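Local atomic coordinates of adenosine monophosphate-protein transferase (Pyrobaculum aerophilum, PDB entry 2JB7), a protein that binds adenosine monophosphate and adenosine and probably transfers adenosine monophosphate to proteins. Residues T16-G21 with V85-N90. Numbering follows the deposited sequence.
Sequences TNVIIG and VIYIRN. With AMP (adenosine monophosphate), chain D.
Asn17 and Ile19 pair with Ile88 and Ile86 through four backbone hydrogen bonds, two to each pair, which bind the strands antiparallel with axes 4.7 Å apart at closest approach and N-to-C directions 161° apart. Between these lies the non-hydrogen-bonded pair Val18 and Tyr87, where the backbones draw in to 4.6 Å between the two CA atoms. Branched Val18 suits this strand position and puts CG2 anti to its backbone N, over the middle of the Tyr87 ring, a CH-pi contact 3.8 Å from the centroid. The tyrosine hydroxyl bonds to Pro11 O, and Leu70 and Leu74 of helix 65-78 also touch the side chain, so the ring joins apolar packing to one polar bond. With an alanine at Tyr87, Val18 CG2 would probably lose the aromatic face it lies over and Pro11 O this donor. Thr16 suits its place by doing two jobs: CG2 lays an apolar methyl 3.4 Å above the Arg89 guanidinium plane, while OG1 bonds to Pro13 O; Arg89 reaches on to Glu66 in a salt bridge. These are neighbouring inner strands of a five-stranded antiparallel sheet flanked by helices. On the side opposite Tyr87, Ile19 and Ile86 meet CB to CB at 4.1 Å, their branched, greasy chains filling the layer beneath Ile100 of helix 93-101. Asn17, an AMP-binding residue, rises from that same face, and its amide ND2 lies 2.5 Å from the ribose O2' of AMP, a ligand also hydrogen-bonded by Ala114 N, Tyr162 OH and Ser53 OG of the second subunit.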
ATOM      1  N   THR A  16       8.435  25.210  -8.968  1.00 26.48           N
ATOM      2  CA  THR A  16       8.976  23.897  -8.595  1.00 25.55           C
ATOM      3  C   THR A  16       8.527  23.503  -7.187  1.00 24.78           C
ATOM      4  O   THR A  16       8.166  24.361  -6.334  1.00 23.31           O
ATOM      5  CB  THR A  16      10.518  23.828  -8.695  1.00 25.89           C
ATOM      6  OG1 THR A  16      11.133  24.557  -7.624  1.00 27.97           O
ATOM      7  CG2 THR A  16      11.021  24.361 -10.049  1.00 28.07           C
ATOM      8  N   ASN A  17       8.609  22.188  -6.947  1.00 22.93           N
ATOM      9  CA  ASN A  17       8.557  21.608  -5.634  1.00 22.78           C
ATOM     10  C   ASN A  17       9.761  20.720  -5.414  1.00 20.88           C
ATOM     11  O   ASN A  17      10.339  20.205  -6.369  1.00 21.08           O
ATOM     12  CB  ASN A  17       7.283  20.822  -5.399  1.00 22.02           C
ATOM     13  CG  ASN A  17       6.094  21.706  -5.180  1.00 25.69           C
ATOM     14  OD1 ASN A  17       5.496  22.230  -6.144  1.00 26.24           O
ATOM     15  ND2 ASN A  17       5.751  21.894  -3.923  1.00 22.31           N
ATOM     16  N   VAL A  18      10.199  20.607  -4.167  1.00 21.09           N
ATOM     17  CA  VAL A  18      11.308  19.718  -3.860  1.00 21.17           C
ATOM     18  C   VAL A  18      10.827  18.580  -2.948  1.00 21.17           C
ATOM     19  O   VAL A  18       9.953  18.795  -2.122  1.00 21.41           O
ATOM     20  CB  VAL A  18      12.480  20.486  -3.219  1.00 20.87           C
ATOM     21  CG1 VAL A  18      12.180  20.860  -1.743  1.00 22.18           C
ATOM     22  CG2 VAL A  18      13.789  19.683  -3.351  1.00 21.58           C
ATOM     23  N   ILE A  19      11.379  17.382  -3.160  1.00 19.96           N
ATOM     24  CA  ILE A  19      11.184  16.225  -2.269  1.00 19.67           C
ATOM     25  C   ILE A  19      12.595  15.751  -1.891  1.00 19.43           C
ATOM     26  O   ILE A  19      13.445  15.515  -2.766  1.00 18.77           O
ATOM     27  CB  ILE A  19      10.351  15.127  -2.949  1.00 19.60           C
ATOM     28  CG1 ILE A  19       8.965  15.678  -3.326  1.00 20.80           C
ATOM     29  CG2 ILE A  19      10.203  13.860  -2.026  1.00 19.67           C
ATOM     30  CD1 ILE A  19       8.218  14.711  -4.272  1.00 19.04           C
ATOM     31  N   ILE A  20      12.854  15.633  -0.593  1.00 19.39           N
ATOM     32  CA  ILE A  20      14.163  15.181  -0.088  1.00 19.77           C
ATOM     33  C   ILE A  20      13.928  13.967   0.814  1.00 20.56           C
ATOM     34  O   ILE A  20      13.060  13.996   1.679  1.00 19.91           O
ATOM     35  CB  ILE A  20      14.881  16.280   0.693  1.00 20.12           C
ATOM     36  CG1 ILE A  20      14.917  17.571  -0.123  1.00 18.41           C
ATOM     37  CG2 ILE A  20      16.291  15.829   1.059  1.00 20.46           C
ATOM     38  CD1 ILE A  20      15.488  18.799   0.632  1.00 22.72           C
ATOM     39  N   GLY A  21      14.693  12.908   0.618  1.00 19.20           N
ATOM     40  CA  GLY A  21      14.561  11.714   1.439  1.00 19.27           C
ATOM     41  C   GLY A  21      15.849  10.926   1.555  1.00 20.51           C
ATOM     42  O   GLY A  21      16.914  11.410   1.202  1.00 21.32           O
ATOM     43  N   VAL A  85      17.311  13.701  -3.763  1.00 19.37           N
ATOM     44  CA  VAL A  85      16.649  14.960  -4.014  1.00 19.07           C
ATOM     45  C   VAL A  85      15.913  14.907  -5.323  1.00 19.58           C
ATOM     46  O   VAL A  85      16.440  14.439  -6.332  1.00 20.93           O
ATOM     47  CB  VAL A  85      17.642  16.126  -4.059  1.00 19.60           C
ATOM     48  CG1 VAL A  85      16.938  17.422  -4.451  1.00 21.72           C
ATOM     49  CG2 VAL A  85      18.383  16.225  -2.679  1.00 20.36           C
ATOM     50  N   ILE A  86      14.673  15.349  -5.276  1.00 19.14           N
ATOM     51  CA  ILE A  86      13.793  15.432  -6.442  1.00 19.71           C
ATOM     52  C   ILE A  86      13.265  16.843  -6.561  1.00 19.95           C
ATOM     53  O   ILE A  86      12.750  17.385  -5.606  1.00 20.12           O
ATOM     54  CB  ILE A  86      12.594  14.462  -6.340  1.00 19.61           C
ATOM     55  CG1 ILE A  86      13.080  13.019  -6.286  1.00 19.94           C
ATOM     56  CG2 ILE A  86      11.606  14.677  -7.538  1.00 18.33           C
ATOM     57  CD1 ILE A  86      11.962  12.058  -5.874  1.00 21.36           C
ATOM     58  N   TYR A  87      13.462  17.449  -7.730  1.00 20.13           N
ATOM     59  CA  TYR A  87      12.774  18.656  -8.103  1.00 20.25           C
ATOM     60  C   TYR A  87      11.789  18.358  -9.212  1.00 20.67           C
ATOM     61  O   TYR A  87      12.113  17.702 -10.203  1.00 20.79           O
ATOM     62  CB  TYR A  87      13.763  19.740  -8.595  1.00 22.02           C
ATOM     63  CG  TYR A  87      14.513  20.510  -7.517  1.00 21.02           C
ATOM     64  CD1 TYR A  87      14.055  21.744  -7.054  1.00 22.79           C
ATOM     65  CD2 TYR A  87      15.659  20.007  -6.953  1.00 21.34           C
ATOM     66  CE1 TYR A  87      14.770  22.446  -6.096  1.00 20.95           C
ATOM     67  CE2 TYR A  87      16.378  20.713  -6.008  1.00 23.60           C
ATOM     68  CZ  TYR A  87      15.942  21.912  -5.574  1.00 23.43           C
ATOM     69  OH  TYR A  87      16.693  22.593  -4.641  1.00 23.59           O
ATOM     70  N   ILE A  88      10.585  18.896  -9.073  1.00 21.34           N
ATOM     71  CA  ILE A  88       9.529  18.661 -10.045  1.00 22.20           C
ATOM     72  C   ILE A  88       8.817  19.945 -10.492  1.00 22.48           C
ATOM     73  O   ILE A  88       8.574  20.861  -9.699  1.00 21.97           O
ATOM     74  CB  ILE A  88       8.432  17.678  -9.547  1.00 22.29           C
ATOM     75  CG1 ILE A  88       7.871  18.060  -8.169  1.00 23.48           C
ATOM     76  CG2 ILE A  88       8.916  16.181  -9.550  1.00 23.26           C
ATOM     77  CD1 ILE A  88       6.748  17.184  -7.711  1.00 22.87           C
ATOM     78  N   ARG A  89       8.458  19.952 -11.764  1.00 23.63           N
ATOM     79  CA  ARG A  89       7.559  20.944 -12.340  1.00 24.06           C
ATOM     80  C   ARG A  89       6.409  20.188 -13.004  1.00 24.26           C
ATOM     81  O   ARG A  89       6.559  19.034 -13.406  1.00 24.49           O
ATOM     82  CB  ARG A  89       8.295  21.756 -13.416  1.00 25.14           C
ATOM     83  CG  ARG A  89       9.266  22.777 -12.932  1.00 26.79           C
ATOM     84  CD  ARG A  89       9.916  23.495 -14.109  1.00 27.61           C
ATOM     85  NE  ARG A  89      10.954  24.416 -13.676  1.00 29.56           N
ATOM     86  CZ  ARG A  89      10.736  25.630 -13.162  1.00 33.22           C
ATOM     87  NH1 ARG A  89       9.496  26.100 -12.962  1.00 35.57           N
ATOM     88  NH2 ARG A  89      11.778  26.391 -12.808  1.00 34.33           N
ATOM     89  N   ASN A  90       5.266  20.852 -13.184  1.00 23.46           N
ATOM     90  CA  ASN A  90       4.113  20.254 -13.893  1.00 23.76           C
ATOM     91  C   ASN A  90       3.491  19.072 -13.165  1.00 23.08           C
ATOM     92  O   ASN A  90       2.743  18.268 -13.730  1.00 23.71           O
ATOM     93  CB  ASN A  90       4.452  19.870 -15.356  1.00 24.12           C
ATOM     94  CG  ASN A  90       5.028  21.027 -16.124  1.00 27.80           C
ATOM     95  OD1 ASN A  90       4.734  22.208 -15.854  1.00 29.38           O
ATOM     96  ND2 ASN A  90       5.837  20.707 -17.119  1.00 35.57           N
TER
HETATM   97  P   AMP D1168       1.309  27.225  -0.358  0.60 38.57           P
HETATM   98  O1P AMP D1168       1.111  27.288  -1.863  0.60 38.19           O
HETATM   99  O2P AMP D1168       0.146  27.812   0.386  0.60 39.81           O
HETATM  100  O3P AMP D1168       2.661  27.726   0.115  0.60 38.43           O
HETATM  101  O5' AMP D1168       1.161  25.621  -0.007  0.60 34.44           O
HETATM  102  C5' AMP D1168       2.051  24.793   0.762  0.60 31.27           C
HETATM  103  C4' AMP D1168       2.568  23.613  -0.063  1.00 28.54           C
HETATM  104  O4' AMP D1168       1.511  22.767  -0.557  1.00 26.06           O
HETATM  105  C3' AMP D1168       3.341  24.091  -1.284  1.00 27.61           C
HETATM  106  O3' AMP D1168       4.703  24.417  -0.980  1.00 27.08           O
HETATM  107  C2' AMP D1168       3.219  22.890  -2.187  1.00 26.01           C
HETATM  108  O2' AMP D1168       4.233  21.912  -1.882  1.00 25.47           O
HETATM  109  C1' AMP D1168       1.845  22.325  -1.864  1.00 25.74           C
HETATM  110  N9  AMP D1168       0.772  22.839  -2.736  1.00 24.60           N
HETATM  111  C8  AMP D1168       0.402  24.132  -2.859  1.00 26.75           C
HETATM  112  N7  AMP D1168      -0.646  24.263  -3.720  1.00 22.82           N
HETATM  113  C5  AMP D1168      -0.946  23.013  -4.161  1.00 22.94           C
HETATM  114  C6  AMP D1168      -1.938  22.415  -5.059  1.00 24.81           C
HETATM  115  N6  AMP D1168      -2.854  23.164  -5.744  1.00 26.23           N
HETATM  116  N1  AMP D1168      -1.948  21.080  -5.217  1.00 25.18           N
HETATM  117  C2  AMP D1168      -1.078  20.283  -4.582  1.00 25.16           C
HETATM  118  N3  AMP D1168      -0.147  20.759  -3.745  1.00 25.34           N
HETATM  119  C4  AMP D1168      -0.037  22.087  -3.495  1.00 24.71           C